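Local structure of coenzyme A transferase (Yersinia pestis, 3QLI) at residues R315-D318 with Y319-P323. The protein probably transfers coenzyme A between carboxylic acids, as an acetate CoA-transferase. Numbering follows the deposited sequence.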
loop_
_atom_site.group_PDB
_atom_site.type_symbol
_atom_site.label_atom_id
_atom_site.label_comp_id
_atom_site.label_asym_id
_atom_site.label_seq_id
_atom_site.Cartn_x
_atom_site.Cartn_y
_atom_site.Cartn_z
ATOM N N ARG A 315 19.291 -1.655 -10.755
ATOM C CA ARG A 315 18.072 -1.820 -11.540
ATOM C C ARG A 315 17.094 -0.683 -11.250
ATOM O O ARG A 315 17.188 -0.024 -10.210
ATOM C CB ARG A 315 17.460 -3.205 -11.282
ATOM C CG ARG A 315 18.437 -4.334 -11.646
ATOM C CD ARG A 315 17.760 -5.697 -11.798
ATOM N NE ARG A 315 16.792 -5.709 -12.886
ATOM C CZ ARG A 315 16.242 -6.809 -13.396
ATOM N NH1 ARG A 315 16.578 -8.002 -12.920
ATOM N NH2 ARG A 315 15.360 -6.715 -14.396
ATOM N N PRO A 316 16.170 -0.420 -12.181
ATOM C CA PRO A 316 15.253 0.718 -12.016
ATOM C C PRO A 316 14.297 0.543 -10.850
ATOM O O PRO A 316 14.013 -0.586 -10.451
ATOM C CB PRO A 316 14.464 0.743 -13.337
ATOM C CG PRO A 316 14.715 -0.591 -13.986
ATOM C CD PRO A 316 16.073 -1.021 -13.520
ATOM N N VAL A 317 13.781 1.655 -10.333
ATOM C CA VAL A 317 13.022 1.611 -9.084
ATOM C C VAL A 317 11.691 0.876 -9.232
ATOM O O VAL A 317 11.202 0.281 -8.275
ATOM C CB VAL A 317 12.822 3.026 -8.487
ATOM C CG1 VAL A 317 11.994 3.907 -9.453
ATOM C CG2 VAL A 317 12.197 2.939 -7.094
ATOM N N ASP A 318 11.121 0.869 -10.435
ATOM C CA ASP A 318 9.850 0.173 -10.622
ATOM C C ASP A 318 10.031 -1.348 -10.610
ATOM O O ASP A 318 9.057 -2.092 -10.520
ATOM C CB ASP A 318 9.115 0.646 -11.888
ATOM C CG ASP A 318 9.971 0.543 -13.152
ATOM O OD1 ASP A 318 11.170 0.903 -13.140
ATOM O OD2 ASP A 318 9.423 0.108 -14.180
ATOM N N TYR A 319 11.279 -1.806 -10.685
ATOM C CA TYR A 319 11.595 -3.224 -10.437
ATOM C C TYR A 319 11.957 -3.433 -8.974
ATOM O O TYR A 319 11.363 -4.255 -8.263
ATOM C CB TYR A 319 12.766 -3.668 -11.320
ATOM C CG TYR A 319 13.301 -5.076 -11.060
ATOM C CD1 TYR A 319 12.757 -6.179 -11.708
ATOM C CD2 TYR A 319 14.364 -5.297 -10.184
ATOM C CE1 TYR A 319 13.239 -7.454 -11.487
ATOM C CE2 TYR A 319 14.850 -6.575 -9.957
ATOM C CZ TYR A 319 14.281 -7.650 -10.616
ATOM O OH TYR A 319 14.765 -8.931 -10.407
ATOM N N VAL A 320 12.950 -2.681 -8.523
ATOM C CA VAL A 320 13.522 -2.918 -7.208
ATOM C C VAL A 320 12.489 -2.771 -6.102
ATOM O O VAL A 320 12.466 -3.575 -5.156
ATOM C CB VAL A 320 14.691 -1.956 -6.933
ATOM C CG1 VAL A 320 15.133 -2.057 -5.475
ATOM C CG2 VAL A 320 15.853 -2.240 -7.902
ATOM N N ASN A 321 11.650 -1.743 -6.211
ATOM C CA ASN A 321 10.669 -1.445 -5.169
ATOM C C ASN A 321 9.281 -2.028 -5.454
ATOM O O ASN A 321 8.319 -1.653 -4.798
ATOM C CB ASN A 321 10.544 0.078 -4.939
ATOM C CG ASN A 321 11.680 0.634 -4.104
ATOM O OD1 ASN A 321 12.848 0.384 -4.393
ATOM N ND2 ASN A 321 11.341 1.362 -3.028
ATOM N N ASP A 322 9.169 -2.933 -6.422
ATOM C CA ASP A 322 7.901 -3.632 -6.649
ATOM C C ASP A 322 7.763 -4.720 -5.581
ATOM O O ASP A 322 8.575 -5.643 -5.524
ATOM C CB ASP A 322 7.891 -4.266 -8.045
ATOM C CG ASP A 322 6.573 -4.968 -8.369
ATOM O OD1 ASP A 322 5.793 -5.276 -7.435
ATOM O OD2 ASP A 322 6.330 -5.215 -9.569
ATOM N N PRO A 323 6.740 -4.622 -4.721
ATOM C CA PRO A 323 6.650 -5.642 -3.667
ATOM C C PRO A 323 6.571 -7.060 -4.224
ATOM O O PRO A 323 7.054 -7.988 -3.571
ATOM C CB PRO A 323 5.346 -5.289 -2.936
ATOM C CG PRO A 323 5.148 -3.814 -3.207
ATOM C CD PRO A 323 5.700 -3.581 -4.594
HETATM O O HOH W 1 14.510 -10.542 -12.386
HETATM O O HOH W 2 8.135 -4.506 -11.498
#
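Arg315 lays its guanidinium over one face of the Tyr319 ring, a cation-pi stack with CZ over the ring centre, beside the one-turn helix 317-320, whose N-cap position is held by Pro316. The evidence is geometric: Arg315 CZ lies 3.6 Å from the ring centroid, and the two planes are only 12° apart. Followed outward, Arg315 starts with CB touching both Tyr319 CD2 and Val320 CG2, each at 3.9 Å. CD then passes over the CD2-CE2 bond of the ring, coming within 3.6 Å of Tyr319 CE2, and NE keeps to the same two carbons. A bend at chi3 (63°) turns the chain so that the guanidinium lies flat on the ring; NH2 sits above CE1 and CD1, whereas NH1 reaches the phenol end. NH1 is not hydrogen-bonded to Tyr319 OH. Both instead engage Asp287, NH1 by a salt bridge and OH by a hydrogen bond, while Glu190 pairs with NH2; these carboxylates should help fix the stack's rotation.

The turn itself is defined by Pro316 O, which accepts a nearly straight bond from Val320 N (173° at the hydrogen) and a second from Tyr319 N, placed well above the carbonyl plane. Asn321, where helical geometry ends, donates its backbone N to Val317 O, and its ND2 bonds Glu264, which can carry coenzyme A covalently (none is bound to this chain), so the turn's end borders the coenzyme A site. On the other flank, one water donates to Asp318 O at 2.8 Å and to Asp322 OD2 at 2.7 Å.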